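Local atomic coordinates of ABC-type transport system, sugar-family extracellular solute-binding protein (Peptoclostridium difficile 630, PDB entry 6HNI), a protein that binds tyrosine as the lipoprotein solute-binding component of an ABC-type transport system, probably delivering it for uptake, and also has adhesive properties. Residues E166-V171 against T216-A221. The protein carries 1 engineered substitution. Residues are numbered along the deposited sequence; the frame is centred on the assembly and turned at random.
Sequences EVNSKV and TDNLVA. With TYR (tyrosine), chain B.
E166 reaches across to the first turn of helix 218-221 and grips it with both carboxylate oxygens. OE1 takes the backbone N of N218 on its syn lone pair at 2.9 Å in a nearly straight bond, while OE2 turns its own syn lone pair to L219 N at 3.1 Å. The side chain of E166 is extended beyond CG, which carries the carboxylate to the two amides. It crosses the side chain of N218 at about a right angle, and N218 ND2 comes down on OE1 from above the carboxylate plane (57° out of it). N168 ND2 completes three N-H donors on OE1 by approaching along the anti lone pair, and its amide also donates to T216 O, 2.9 Å away and in the carbonyl plane. Both acceptors lie nearly in the amide plane of N168, so the two bonds fix its rotation. Each segment begins just after a strand of the four-stranded parallel sheet, 157-163 or 211-214, with E166 and D217 as N-caps of the helices that follow. These strand-to-helix connections line the interdomain cleft of the periplasmic-binding-protein fold, here closed on tyrosine. N218 ND2 donates to the ligand carboxylate oxygen O at 2.9 Å, so E166 is a second-shell residue positioning a ligand-binding amide, whose OD1 is held by H34. T216 OG1 accepts from the tyrosine N and is also hydrogen-bonded to Q172 NE2. With CG anti to the backbone N (chi1 -177°), D217 places OD2 to accept a hydrogen bond from S169 OG at 2.6 Å, and OD1 caps V220 N. Its OD1 lies 3.7 Å from E166 OE2; N163, donating to D217 OD2 through its backbone N and to E166 OE2 through ND2, probably eases the repulsion between the buried carboxylates.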
ATOM      1  N   GLU A 166       9.993  -0.316   7.681  1.00 16.36           N
ATOM      2  CA  GLU A 166       9.308   0.363   6.586  1.00 16.20           C
ATOM      3  C   GLU A 166       9.056   1.828   6.929  1.00 16.66           C
ATOM      4  O   GLU A 166       8.229   2.160   7.810  1.00 16.53           O
ATOM      5  CB  GLU A 166       7.995  -0.375   6.251  1.00 18.46           C
ATOM      6  CG  GLU A 166       8.188  -1.732   5.554  1.00 19.86           C
ATOM      7  CD  GLU A 166       6.865  -2.455   5.199  1.00 17.01           C
ATOM      8  OE1 GLU A 166       5.947  -1.790   4.628  1.00 15.83           O
ATOM      9  OE2 GLU A 166       6.743  -3.694   5.497  1.00 18.60           O
ATOM     10  N   VAL A 167       9.701   2.738   6.198  1.00 14.69           N
ATOM     11  CA  VAL A 167       9.499   4.154   6.476  1.00 15.00           C
ATOM     12  C   VAL A 167       8.055   4.567   6.227  1.00 12.67           C
ATOM     13  O   VAL A 167       7.514   5.409   6.931  1.00 14.10           O
ATOM     14  CB  VAL A 167      10.518   5.007   5.739  1.00 15.22           C
ATOM     15  CG1 VAL A 167      10.356   4.931   4.198  1.00 16.45           C
ATOM     16  CG2 VAL A 167      10.433   6.464   6.201  1.00 19.30           C
ATOM     17  N   ASN A 168       7.425   3.954   5.228  1.00 13.17           N
ATOM     18  CA  ASN A 168       6.003   4.163   4.985  1.00 13.89           C
ATOM     19  C   ASN A 168       5.124   3.926   6.204  1.00 13.41           C
ATOM     20  O   ASN A 168       4.197   4.692   6.473  1.00 14.95           O
ATOM     21  CB  ASN A 168       5.486   3.343   3.793  1.00 14.74           C
ATOM     22  CG  ASN A 168       5.930   1.874   3.842  1.00 13.77           C
ATOM     23  OD1 ASN A 168       7.124   1.626   3.635  1.00 15.10           O
ATOM     24  ND2 ASN A 168       5.017   0.936   4.051  1.00 16.36           N
ATOM     25  N   SER A 169       5.461   2.885   6.958  1.00 13.47           N
ATOM     26  CA  SER A 169       4.711   2.555   8.170  1.00 12.62           C
ATOM     27  C   SER A 169       5.012   3.492   9.309  1.00 12.35           C
ATOM     28  O   SER A 169       4.074   3.907  10.015  1.00 14.70           O
ATOM     29  CB  SER A 169       4.946   1.106   8.542  1.00 16.56           C
ATOM     30  OG  SER A 169       4.489   0.288   7.494  1.00 19.27           O
ATOM     31  N   LYS A 170       6.272   3.872   9.461  1.00 13.19           N
ATOM     32  CA  LYS A 170       6.651   4.801  10.520  1.00 15.66           C
ATOM     33  C   LYS A 170       5.885   6.121  10.402  1.00 14.26           C
ATOM     34  O   LYS A 170       5.387   6.661  11.375  1.00 15.83           O
ATOM     35  CB  LYS A 170       8.164   5.057  10.506  1.00 19.91           C
ATOM     36  CG  LYS A 170       8.679   6.055  11.518  1.00 28.08           C
ATOM     37  CD  LYS A 170      10.037   6.652  11.144  1.00 36.50           C
ATOM     38  CE  LYS A 170      10.542   7.641  12.196  1.00 45.00           C
ATOM     39  NZ  LYS A 170       9.664   8.842  12.349  1.00 53.80           N
ATOM     40  N   VAL A 171       5.793   6.660   9.173  1.00 14.82           N
ATOM     41  CA  VAL A 171       5.080   7.890   8.959  1.00 14.52           C
ATOM     42  C   VAL A 171       3.602   7.741   9.342  1.00 13.77           C
ATOM     43  O   VAL A 171       3.031   8.637   9.975  1.00 14.49           O
ATOM     44  CB  VAL A 171       5.229   8.354   7.466  1.00 17.18           C
ATOM     45  CG1 VAL A 171       4.312   9.509   7.179  1.00 20.72           C
ATOM     46  CG2 VAL A 171       6.670   8.722   7.168  1.00 19.48           C
ATOM     47  N   THR A 216      -0.816   0.907   5.732  1.00 10.98           N
ATOM     48  CA  THR A 216      -0.279   0.298   4.505  1.00 11.20           C
ATOM     49  C   THR A 216       1.178  -0.151   4.667  1.00 11.75           C
ATOM     50  O   THR A 216       2.123   0.479   4.243  1.00 13.20           O
ATOM     51  CB  THR A 216      -0.488   1.213   3.256  1.00 11.55           C
ATOM     52  OG1 THR A 216       0.245   2.390   3.372  1.00 12.82           O
ATOM     53  CG2 THR A 216      -1.975   1.455   3.063  1.00 12.20           C
ATOM     54  N   ASP A 217       1.296  -1.214   5.504  1.00 12.29           N
ATOM     55  CA  ASP A 217       2.494  -1.897   5.845  1.00  9.78           C
ATOM     56  C   ASP A 217       2.541  -3.239   5.096  1.00 10.94           C
ATOM     57  O   ASP A 217       1.615  -4.031   5.156  1.00 12.02           O
ATOM     58  CB  ASP A 217       2.423  -2.202   7.377  1.00 10.85           C
ATOM     59  CG  ASP A 217       3.676  -2.874   7.882  1.00 12.51           C
ATOM     60  OD1 ASP A 217       3.826  -4.116   7.782  1.00 15.14           O
ATOM     61  OD2 ASP A 217       4.528  -2.130   8.397  1.00 17.27           O
ATOM     62  N   ASN A 218       3.612  -3.417   4.284  1.00 11.47           N
ATOM     63  CA  ASN A 218       3.718  -4.571   3.449  1.00 11.72           C
ATOM     64  C   ASN A 218       3.809  -5.894   4.192  1.00 11.92           C
ATOM     65  O   ASN A 218       3.248  -6.863   3.785  1.00 14.01           O
ATOM     66  CB  ASN A 218       4.896  -4.430   2.472  1.00 11.67           C
ATOM     67  CG  ASN A 218       4.688  -3.314   1.449  1.00 11.04           C
ATOM     68  OD1 ASN A 218       3.861  -3.462   0.517  1.00 13.00           O
ATOM     69  ND2 ASN A 218       5.395  -2.225   1.624  1.00 11.43           N
ATOM     70  N   LEU A 219       4.524  -5.854   5.324  1.00 11.77           N
ATOM     71  CA  LEU A 219       4.685  -7.072   6.152  1.00 11.79           C
ATOM     72  C   LEU A 219       3.342  -7.524   6.740  1.00 13.02           C
ATOM     73  O   LEU A 219       2.946  -8.678   6.584  1.00 14.57           O
ATOM     74  CB  LEU A 219       5.747  -6.807   7.200  1.00 12.67           C
ATOM     75  CG  LEU A 219       6.107  -8.056   8.005  1.00 14.41           C
ATOM     76  CD1 LEU A 219       6.780  -9.096   7.142  1.00 18.15           C
ATOM     77  CD2 LEU A 219       7.001  -7.649   9.168  1.00 15.96           C
ATOM     78  N   VAL A 220       2.615  -6.589   7.344  1.00 13.08           N
ATOM     79  CA  VAL A 220       1.317  -6.937   7.954  1.00 13.52           C
ATOM     80  C   VAL A 220       0.255  -7.270   6.898  1.00 13.79           C
ATOM     81  O   VAL A 220      -0.493  -8.233   7.033  1.00 15.46           O
ATOM     82  CB  VAL A 220       0.869  -5.863   8.940  1.00 15.72           C
ATOM     83  CG1 VAL A 220      -0.470  -6.231   9.552  1.00 17.01           C
ATOM     84  CG2 VAL A 220       1.891  -5.744  10.078  1.00 17.01           C
ATOM     85  N   ALA A 221       0.238  -6.504   5.796  1.00 12.95           N
ATOM     86  CA  ALA A 221      -0.703  -6.808   4.710  1.00 13.90           C
ATOM     87  C   ALA A 221      -0.489  -8.205   4.145  1.00 14.57           C
ATOM     88  O   ALA A 221      -1.443  -8.822   3.700  1.00 24.91           O
ATOM     89  CB  ALA A 221      -0.580  -5.740   3.610  1.00 14.89           C
TER
HETATM   90  N   TYR B 401       2.090   1.921   1.123  1.00 10.93           N
HETATM   91  CA  TYR B 401       3.003   0.770   1.009  1.00 10.93           C
HETATM   92  C   TYR B 401       4.400   1.263   0.665  1.00 11.51           C
HETATM   93  O   TYR B 401       5.253   0.432   0.377  1.00 11.91           O
HETATM   94  CB  TYR B 401       2.450  -0.346   0.100  1.00 10.40           C
HETATM   95  CG  TYR B 401       1.217  -0.982   0.652  1.00  9.31           C
HETATM   96  CD1 TYR B 401       1.300  -1.759   1.845  1.00 10.39           C
HETATM   97  CD2 TYR B 401      -0.027  -0.814   0.121  1.00 11.24           C
HETATM   98  CE1 TYR B 401       0.165  -2.280   2.408  1.00 11.71           C
HETATM   99  CE2 TYR B 401      -1.176  -1.334   0.674  1.00 10.99           C
HETATM  100  CZ  TYR B 401      -1.077  -2.089   1.867  1.00 11.01           C
HETATM  101  OH  TYR B 401      -2.219  -2.612   2.443  1.00 12.96           O
HETATM  102  OXT TYR B 401       4.676   2.439   0.774  1.00 11.69           O